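Local coordinates for protein VP1 (Merkel cell polyomavirus, PDB 4FMH) that forms the viral capsid from disulfide-linked pentamers and binds sialylated glycans, probably in attachment to the host cell, at residues B[92-97]-B[249-254]. Numbering follows the deposited sequence.
Sequences WEAISV and DGLFIS
Trp92 and Asp249 bring their backbones nearest, CA to CA 6.9 Å apart, and the CA atoms of Ala94 and Leu251 follow at 8.2 Å; both separations exceed that of neighbouring strands in a sheet, so side chains and a water make the junction. The water accepts from Trp92 N at 2.8 Å and donates to Asp249 OD1, also at 2.8 Å, which ties a main-chain N-H to the carboxylate. Asp249 CG lies beside its own backbone N (chi1 -66°), a turn that swings OD1 in toward Trp92. The same oxygen comes to 4.1 Å from Trp92 CD1, approaching the indole obliquely, with the ring and carboxylate planes 69° apart. The polar end of the indole is engaged elsewhere, NE1 donating to Pro78 O, while its side chain also touches Leu77 and Leu80. This part of VP1 is the jelly-roll coat domain, and here strands 89-101 and 250-263, each antiparallel to strand 269-287 and so running the same way, face each other across the interior without pairing directly. Further along, the contact turns apolar: Leu251 extends with CG opposite the backbone N (chi1 177°) and sets CD1 4.2 Å from Ala94 CB. Both side chains also touch Ile137 of strand 131-138, which places this meeting in the hydrophobic interior. Beyond Ala94 the strands diverge, and Ile95 and Ser96 together face Thr281 in a classic beta bulge.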
# COMPACT_ATOMS: atom_id res chain seq x y z
N TRP B 92 -22.55 30.03 10.94
CA TRP B 92 -22.41 28.95 9.97
C TRP B 92 -21.44 27.90 10.49
O TRP B 92 -20.34 28.22 10.95
CB TRP B 92 -21.96 29.49 8.62
CG TRP B 92 -23.03 30.24 7.88
CD1 TRP B 92 -23.08 31.59 7.65
CD2 TRP B 92 -24.21 29.69 7.28
NE1 TRP B 92 -24.21 31.91 6.94
CE2 TRP B 92 -24.93 30.77 6.71
CE3 TRP B 92 -24.74 28.40 7.18
CZ2 TRP B 92 -26.14 30.59 6.03
CZ3 TRP B 92 -25.95 28.22 6.52
CH2 TRP B 92 -26.64 29.31 5.95
N GLU B 93 -21.87 26.64 10.43
CA GLU B 93 -21.07 25.51 10.89
C GLU B 93 -20.78 24.60 9.70
O GLU B 93 -21.71 24.07 9.08
CB GLU B 93 -21.84 24.75 11.97
CG GLU B 93 -21.17 23.48 12.49
CD GLU B 93 -22.10 22.61 13.32
OE1 GLU B 93 -23.31 22.93 13.43
OE2 GLU B 93 -21.63 21.59 13.86
N ALA B 94 -19.50 24.42 9.37
CA ALA B 94 -19.10 23.55 8.26
C ALA B 94 -19.20 22.09 8.69
O ALA B 94 -18.56 21.69 9.66
CB ALA B 94 -17.68 23.87 7.80
N ILE B 95 -19.99 21.30 7.97
CA ILE B 95 -20.25 19.92 8.41
C ILE B 95 -19.63 18.83 7.52
O ILE B 95 -19.32 17.74 8.00
CB ILE B 95 -21.76 19.65 8.67
CG1 ILE B 95 -22.58 19.66 7.37
CG2 ILE B 95 -22.30 20.65 9.71
CD1 ILE B 95 -24.06 19.31 7.57
N SER B 96 -19.43 19.14 6.25
CA SER B 96 -18.79 18.21 5.33
C SER B 96 -18.22 18.94 4.13
O SER B 96 -18.61 20.08 3.85
CB SER B 96 -19.76 17.12 4.86
OG SER B 96 -20.90 17.69 4.22
N VAL B 97 -17.30 18.28 3.44
CA VAL B 97 -16.69 18.83 2.24
C VAL B 97 -16.43 17.72 1.23
O VAL B 97 -16.02 16.61 1.60
CB VAL B 97 -15.37 19.61 2.57
CG1 VAL B 97 -14.36 18.72 3.30
CG2 VAL B 97 -14.75 20.21 1.30
N ASP B 249 -18.64 35.45 9.90
CA ASP B 249 -19.28 34.91 8.68
C ASP B 249 -18.27 34.63 7.56
O ASP B 249 -18.55 34.87 6.39
CB ASP B 249 -20.40 35.84 8.20
CG ASP B 249 -21.57 35.90 9.17
OD1 ASP B 249 -21.93 34.86 9.75
OD2 ASP B 249 -22.14 37.00 9.33
N GLY B 250 -17.10 34.13 7.95
CA GLY B 250 -16.03 33.80 7.02
C GLY B 250 -15.63 32.34 7.13
O GLY B 250 -15.43 31.82 8.23
N LEU B 251 -15.53 31.69 5.97
CA LEU B 251 -15.06 30.32 5.87
C LEU B 251 -13.68 30.33 5.24
O LEU B 251 -13.48 30.89 4.15
CB LEU B 251 -16.03 29.49 5.02
CG LEU B 251 -15.68 28.03 4.72
CD1 LEU B 251 -15.81 27.17 5.96
CD2 LEU B 251 -16.58 27.50 3.62
N PHE B 252 -12.72 29.71 5.92
CA PHE B 252 -11.35 29.67 5.45
C PHE B 252 -11.02 28.33 4.83
O PHE B 252 -11.22 27.28 5.44
CB PHE B 252 -10.38 30.00 6.58
CG PHE B 252 -10.26 31.47 6.86
CD1 PHE B 252 -11.22 32.12 7.64
CD2 PHE B 252 -9.20 32.22 6.34
CE1 PHE B 252 -11.12 33.50 7.91
CE2 PHE B 252 -9.10 33.60 6.60
CZ PHE B 252 -10.06 34.23 7.39
N ILE B 253 -10.53 28.38 3.59
CA ILE B 253 -10.18 27.19 2.82
C ILE B 253 -8.72 27.28 2.41
O ILE B 253 -8.31 28.26 1.78
CB ILE B 253 -11.09 27.06 1.58
CG1 ILE B 253 -12.57 27.19 2.00
CG2 ILE B 253 -10.75 25.78 0.79
CD1 ILE B 253 -13.50 26.14 1.47
N SER B 254 -7.94 26.27 2.79
CA SER B 254 -6.50 26.26 2.56
C SER B 254 -6.08 24.96 1.93
O SER B 254 -6.69 23.92 2.19
CB SER B 254 -5.75 26.41 3.89
OG SER B 254 -6.27 27.47 4.66
O HOH W 1 -21.05 32.35 10.58